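Long-range contact in fibrinogen alpha subunit (PDB 1M1J), which probably forms, once cut by thrombin and together with the beta and gamma chains, monomers that polymerize into the insoluble fibrin matrix of blood clots: residues I92-Q103 / P210-F220. Numbering follows the deposited sequence.
Sequences INILKPGLEGAQ and PLKDSNVPEHF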
ATOM      1  N   ILE D  92     -29.080  57.708   6.491  1.00 82.49           N
ATOM      2  CA  ILE D  92     -28.913  58.430   7.752  1.00 82.47           C
ATOM      3  C   ILE D  92     -28.486  59.865   7.439  1.00 83.69           C
ATOM      4  O   ILE D  92     -28.609  60.766   8.272  1.00 85.28           O
ATOM      5  CB  ILE D  92     -27.837  57.752   8.652  1.00 86.21           C
ATOM      6  CG1 ILE D  92     -28.410  56.473   9.261  1.00 86.72           C
ATOM      7  CG2 ILE D  92     -27.379  58.691   9.764  1.00 70.94           C
ATOM      8  CD1 ILE D  92     -29.601  56.709  10.164  1.00 88.91           C
ATOM      9  N   ASN D  93     -27.982  60.066   6.225  1.00 82.73           N
ATOM     10  CA  ASN D  93     -27.541  61.379   5.771  1.00 75.90           C
ATOM     11  C   ASN D  93     -28.657  62.108   5.022  1.00 73.48           C
ATOM     12  O   ASN D  93     -28.736  63.338   5.058  1.00 69.06           O
ATOM     13  CB  ASN D  93     -26.308  61.230   4.888  1.00 75.37           C
ATOM     14  CG  ASN D  93     -25.039  61.067   5.696  1.00 80.73           C
ATOM     15  OD1 ASN D  93     -23.996  60.691   5.163  1.00 77.73           O
ATOM     16  ND2 ASN D  93     -25.118  61.366   6.994  1.00 75.02           N
ATOM     17  N   ILE D  94     -29.508  61.345   4.340  1.00 61.14           N
ATOM     18  CA  ILE D  94     -30.641  61.917   3.626  1.00 62.79           C
ATOM     19  C   ILE D  94     -31.679  62.385   4.645  1.00 72.44           C
ATOM     20  O   ILE D  94     -32.134  63.529   4.615  1.00 77.86           O
ATOM     21  CB  ILE D  94     -31.322  60.881   2.702  1.00 54.73           C
ATOM     22  CG1 ILE D  94     -30.526  60.735   1.409  1.00 47.61           C
ATOM     23  CG2 ILE D  94     -32.771  61.296   2.416  1.00 45.61           C
ATOM     24  CD1 ILE D  94     -31.259  59.958   0.327  1.00 53.08           C
ATOM     25  N   LEU D  95     -32.049  61.484   5.549  1.00 77.01           N
ATOM     26  CA  LEU D  95     -33.043  61.778   6.571  1.00 75.21           C
ATOM     27  C   LEU D  95     -32.584  62.756   7.653  1.00 77.39           C
ATOM     28  O   LEU D  95     -33.386  63.546   8.154  1.00 77.91           O
ATOM     29  CB  LEU D  95     -33.523  60.467   7.206  1.00 69.32           C
ATOM     30  CG  LEU D  95     -34.650  59.712   6.478  1.00 74.55           C
ATOM     31  CD1 LEU D  95     -34.427  59.692   4.966  1.00 68.44           C
ATOM     32  CD2 LEU D  95     -34.733  58.297   7.032  1.00 71.10           C
ATOM     33  N   LYS D  96     -31.305  62.715   8.008  1.00 79.46           N
ATOM     34  CA  LYS D  96     -30.772  63.602   9.040  1.00 84.32           C
ATOM     35  C   LYS D  96     -31.338  65.025   8.939  1.00 86.09           C
ATOM     36  O   LYS D  96     -31.856  65.559   9.916  1.00 81.97           O
ATOM     37  CB  LYS D  96     -29.240  63.630   8.964  1.00 91.27           C
ATOM     38  CG  LYS D  96     -28.548  64.469  10.030  1.00 92.54           C
ATOM     39  CD  LYS D  96     -28.831  63.954  11.434  1.00 99.88           C
ATOM     40  CE  LYS D  96     -27.778  64.444  12.424  1.00 99.31           C
ATOM     41  NZ  LYS D  96     -27.607  65.924  12.393  1.00 99.00           N
ATOM     42  N   PRO D  97     -31.243  65.659   7.756  1.00 88.04           N
ATOM     43  CA  PRO D  97     -31.766  67.019   7.588  1.00 87.04           C
ATOM     44  C   PRO D  97     -33.291  67.062   7.472  1.00 86.68           C
ATOM     45  O   PRO D  97     -33.950  67.878   8.118  1.00 86.04           O
ATOM     46  CB  PRO D  97     -31.088  67.496   6.303  1.00 83.90           C
ATOM     47  CG  PRO D  97     -29.839  66.683   6.244  1.00 87.98           C
ATOM     48  CD  PRO D  97     -30.349  65.322   6.638  1.00 88.77           C
ATOM     49  N   GLY D  98     -33.842  66.185   6.635  1.00 90.13           N
ATOM     50  CA  GLY D  98     -35.282  66.128   6.436  1.00 90.50           C
ATOM     51  C   GLY D  98     -36.087  66.146   7.724  1.00 93.03           C
ATOM     52  O   GLY D  98     -37.289  66.408   7.708  1.00 92.23           O
ATOM     53  N   LEU D  99     -35.423  65.855   8.841  1.00 90.27           N
ATOM     54  CA  LEU D  99     -36.067  65.857  10.145  1.00 87.93           C
ATOM     55  C   LEU D  99     -35.647  67.076  10.957  1.00 91.94           C
ATOM     56  O   LEU D  99     -36.498  67.787  11.485  1.00 99.28           O
ATOM     57  CB  LEU D  99     -35.732  64.577  10.919  1.00 85.45           C
ATOM     58  CG  LEU D  99     -36.706  63.400  10.794  1.00 82.74           C
ATOM     59  CD1 LEU D  99     -36.796  62.929   9.348  1.00 78.63           C
ATOM     60  CD2 LEU D  99     -36.241  62.274  11.700  1.00 71.46           C
ATOM     61  N   GLU D 100     -34.342  67.322  11.062  1.00 92.67           N
ATOM     62  CA  GLU D 100     -33.849  68.480  11.809  1.00 91.96           C
ATOM     63  C   GLU D 100     -34.593  69.709  11.295  1.00 91.98           C
ATOM     64  O   GLU D 100     -34.775  70.691  12.017  1.00 88.47           O
ATOM     65  CB  GLU D 100     -32.348  68.681  11.579  1.00 95.29           C
ATOM     66  CG  GLU D 100     -31.479  67.474  11.885  1.00105.27           C
ATOM     67  CD  GLU D 100     -30.031  67.683  11.465  1.00111.54           C
ATOM     68  OE1 GLU D 100     -29.336  68.505  12.100  1.00110.64           O
ATOM     69  OE2 GLU D 100     -29.593  67.031  10.491  1.00108.83           O
ATOM     70  N   GLY D 101     -35.016  69.633  10.034  1.00 92.65           N
ATOM     71  CA  GLY D 101     -35.737  70.723   9.404  1.00 86.12           C
ATOM     72  C   GLY D 101     -37.219  70.718   9.717  1.00 83.88           C
ATOM     73  O   GLY D 101     -37.719  71.635  10.364  1.00 86.72           O
ATOM     74  N   ALA D 102     -37.928  69.689   9.261  1.00 79.96           N
ATOM     75  CA  ALA D 102     -39.363  69.588   9.510  1.00 77.93           C
ATOM     76  C   ALA D 102     -39.697  69.672  11.002  1.00 77.39           C
ATOM     77  O   ALA D 102     -40.867  69.647  11.383  1.00 75.92           O
ATOM     78  CB  ALA D 102     -39.908  68.291   8.923  1.00 71.95           C
ATOM     79  N   GLN D 103     -38.674  69.769  11.846  1.00 79.39           N
ATOM     80  CA  GLN D 103     -38.893  69.877  13.283  1.00 84.08           C
ATOM     81  C   GLN D 103     -38.899  71.358  13.655  1.00 89.95           C
ATOM     82  O   GLN D 103     -39.628  71.773  14.556  1.00 96.70           O
ATOM     83  CB  GLN D 103     -37.797  69.135  14.057  1.00 84.33           C
ATOM     84  CG  GLN D 103     -36.517  69.928  14.272  1.00 90.91           C
ATOM     85  CD  GLN D 103     -36.610  70.876  15.453  1.00 93.10           C
ATOM     86  OE1 GLN D 103     -35.741  71.727  15.651  1.00 94.53           O
ATOM     87  NE2 GLN D 103     -37.664  70.726  16.251  1.00 93.53           N
ATOM     88  N   PRO D 210     -42.642  68.386  19.345  1.00117.18           N
ATOM     89  CA  PRO D 210     -41.900  67.858  18.195  1.00116.76           C
ATOM     90  C   PRO D 210     -40.789  66.873  18.546  1.00116.08           C
ATOM     91  O   PRO D 210     -40.243  66.899  19.650  1.00114.76           O
ATOM     92  CB  PRO D 210     -41.352  69.122  17.537  1.00113.71           C
ATOM     93  CG  PRO D 210     -41.047  69.985  18.720  1.00111.51           C
ATOM     94  CD  PRO D 210     -42.290  69.801  19.579  1.00115.09           C
ATOM     95  N   LEU D 211     -40.467  65.998  17.597  1.00113.13           N
ATOM     96  CA  LEU D 211     -39.400  65.030  17.798  1.00109.57           C
ATOM     97  C   LEU D 211     -38.112  65.841  17.801  1.00109.39           C
ATOM     98  O   LEU D 211     -37.557  66.139  16.741  1.00106.47           O
ATOM     99  CB  LEU D 211     -39.368  64.009  16.654  1.00108.38           C
ATOM    100  CG  LEU D 211     -40.562  63.070  16.438  1.00107.00           C
ATOM    101  CD1 LEU D 211     -40.838  62.300  17.725  1.00104.71           C
ATOM    102  CD2 LEU D 211     -41.790  63.862  15.999  1.00101.09           C
ATOM    103  N   LYS D 212     -37.658  66.213  18.997  1.00112.83           N
ATOM    104  CA  LYS D 212     -36.438  67.006  19.168  1.00116.53           C
ATOM    105  C   LYS D 212     -35.236  66.225  18.633  1.00119.06           C
ATOM    106  O   LYS D 212     -34.350  65.834  19.398  1.00116.74           O
ATOM    107  CB  LYS D 212     -36.216  67.324  20.656  1.00114.32           C
ATOM    108  CG  LYS D 212     -37.489  67.499  21.497  1.00111.75           C
ATOM    109  CD  LYS D 212     -38.276  68.764  21.164  1.00107.71           C
ATOM    110  CE  LYS D 212     -39.490  68.908  22.088  1.00103.03           C
ATOM    111  NZ  LYS D 212     -40.274  70.148  21.826  1.00 93.47           N
ATOM    112  N   ASP D 213     -35.210  66.013  17.317  1.00119.94           N
ATOM    113  CA  ASP D 213     -34.145  65.259  16.661  1.00118.43           C
ATOM    114  C   ASP D 213     -32.806  65.313  17.372  1.00116.05           C
ATOM    115  O   ASP D 213     -32.237  66.382  17.599  1.00110.24           O
ATOM    116  CB  ASP D 213     -33.958  65.716  15.212  1.00123.92           C
ATOM    117  CG  ASP D 213     -32.885  64.918  14.487  1.00126.33           C
ATOM    118  OD1 ASP D 213     -31.692  65.057  14.838  1.00125.06           O
ATOM    119  OD2 ASP D 213     -33.234  64.144  13.571  1.00129.91           O
ATOM    120  N   SER D 214     -32.316  64.129  17.707  1.00116.12           N
ATOM    121  CA  SER D 214     -31.050  63.961  18.395  1.00118.33           C
ATOM    122  C   SER D 214     -30.899  62.457  18.592  1.00119.85           C
ATOM    123  O   SER D 214     -29.890  61.979  19.115  1.00122.03           O
ATOM    124  CB  SER D 214     -31.084  64.679  19.746  1.00116.66           C
ATOM    125  OG  SER D 214     -29.812  64.655  20.369  1.00123.43           O
ATOM    126  N   ASN D 215     -31.925  61.723  18.160  1.00123.97           N
ATOM    127  CA  ASN D 215     -31.960  60.265  18.256  1.00122.80           C
ATOM    128  C   ASN D 215     -31.459  59.633  16.952  1.00119.59           C
ATOM    129  O   ASN D 215     -31.596  58.425  16.745  1.00118.75           O
ATOM    130  CB  ASN D 215     -33.390  59.783  18.547  1.00123.70           C
ATOM    131  CG  ASN D 215     -33.925  60.282  19.888  1.00125.79           C
ATOM    132  OD1 ASN D 215     -35.062  59.984  20.265  1.00118.82           O
ATOM    133  ND2 ASN D 215     -33.108  61.042  20.612  1.00121.99           N
ATOM    134  N   VAL D 216     -30.884  60.461  16.080  1.00113.10           N
ATOM    135  CA  VAL D 216     -30.352  60.006  14.796  1.00105.59           C
ATOM    136  C   VAL D 216     -28.834  60.195  14.684  1.00108.93           C
ATOM    137  O   VAL D 216     -28.159  59.402  14.023  1.00108.90           O
ATOM    138  CB  VAL D 216     -31.016  60.745  13.614  1.00 98.31           C
ATOM    139  CG1 VAL D 216     -30.649  60.063  12.304  1.00 83.28           C
ATOM    140  CG2 VAL D 216     -32.520  60.773  13.799  1.00 92.24           C
ATOM    141  N   PRO D 217     -28.278  61.251  15.316  1.00115.51           N
ATOM    142  CA  PRO D 217     -26.832  61.507  15.263  1.00120.23           C
ATOM    143  C   PRO D 217     -25.966  60.410  15.896  1.00126.43           C
ATOM    144  O   PRO D 217     -24.757  60.356  15.656  1.00128.96           O
ATOM    145  CB  PRO D 217     -26.688  62.837  16.004  1.00112.44           C
ATOM    146  CG  PRO D 217     -27.978  63.519  15.718  1.00109.97           C
ATOM    147  CD  PRO D 217     -28.975  62.405  15.916  1.00110.30           C
ATOM    148  N   GLU D 218     -26.583  59.546  16.699  1.00133.59           N
ATOM    149  CA  GLU D 218     -25.858  58.465  17.369  1.00139.00           C
ATOM    150  C   GLU D 218     -25.286  57.410  16.428  1.00139.97           C
ATOM    151  O   GLU D 218     -24.088  57.123  16.462  1.00140.89           O
ATOM    152  CB  GLU D 218     -26.755  57.766  18.400  1.00141.72           C
ATOM    153  CG  GLU D 218     -27.065  58.593  19.635  1.00145.21           C
ATOM    154  CD  GLU D 218     -28.021  59.731  19.349  1.00147.35           C
ATOM    155  OE1 GLU D 218     -29.194  59.448  19.030  1.00147.72           O
ATOM    156  OE2 GLU D 218     -27.599  60.904  19.439  1.00146.24           O
ATOM    157  N   HIS D 219     -26.149  56.834  15.596  1.00135.61           N
ATOM    158  CA  HIS D 219     -25.752  55.787  14.660  1.00131.97           C
ATOM    159  C   HIS D 219     -24.399  56.018  13.983  1.00132.72           C
ATOM    160  O   HIS D 219     -23.695  55.060  13.652  1.00132.32           O
ATOM    161  CB  HIS D 219     -26.835  55.606  13.597  1.00126.75           C
ATOM    162  CG  HIS D 219     -26.724  54.321  12.838  1.00119.29           C
ATOM    163  ND1 HIS D 219     -26.675  53.093  13.462  1.00114.61           N
ATOM    164  CD2 HIS D 219     -26.671  54.070  11.509  1.00116.37           C
ATOM    165  CE1 HIS D 219     -26.597  52.141  12.548  1.00112.12           C
ATOM    166  NE2 HIS D 219     -26.594  52.708  11.355  1.00113.75           N
ATOM    167  N   PHE D 220     -24.039  57.284  13.782  1.00130.81           N
ATOM    168  CA  PHE D 220     -22.768  57.630  13.143  1.00129.72           C
ATOM    169  C   PHE D 220     -21.572  56.930  13.798  1.00128.44           C
ATOM    170  O   PHE D 220     -20.990  56.026  13.154  1.00123.76           O
ATOM    171  CB  PHE D 220     -22.557  59.150  13.183  1.00127.11           C
ATOM    172  CG  PHE D 220     -23.494  59.925  12.292  1.00125.54           C
ATOM    173  CD1 PHE D 220     -24.873  59.844  12.466  1.00125.08           C
ATOM    174  CD2 PHE D 220     -22.993  60.746  11.282  1.00121.95           C
ATOM    175  CE1 PHE D 220     -25.741  60.571  11.649  1.00124.18           C
ATOM    176  CE2 PHE D 220     -23.853  61.477  10.457  1.00121.40           C
ATOM    177  CZ  PHE D 220     -25.230  61.389  10.642  1.00122.40           C
TER
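With its CG trans to the backbone N (chi1 -177°) and bends farther out, the K96 chain is carried to P217, where CE lies 3.4 Å from the proline CG, the two side chains crossing at about a right angle. A long aliphatic stem suits this place, since it packs on the proline ring while its amino group stays near two acids: NZ is turned toward E100, though the salt bridge modelled to OE2 is doubtful, and lies 4.8 Å from OD1 of D213. D213, its own CG also trans to N (chi1 -178°), reaches the stems of two helix residues, with OD2 3.7 Å from L99 CB and OD1 3.8 Å from E100 CG. The lysine charge would probably offset some of the repulsion between the two acids.

One end of the contact is apolar, and branched I92 and V216 suit this buried place. I92 meets two partners with one arm, CD1 lying 4.1 Å from V216 CG1 and CG1 3.7 Å from H219 CD2. The N93 amide plane is turned 53° from the F220 ring, ND2 3.6 Å from CZ. At the other end Q103 faces P210 and L211.

No hydrogen bond joins the two segments; loop 210-220 lies along helix 82-160 mainly through side-chain contacts. H219 also packs on an aromatic side chain of a neighbouring subunit. The arrangement is consistent with the fibrinogen coiled coil, where the alpha chain folds back as a fourth strand.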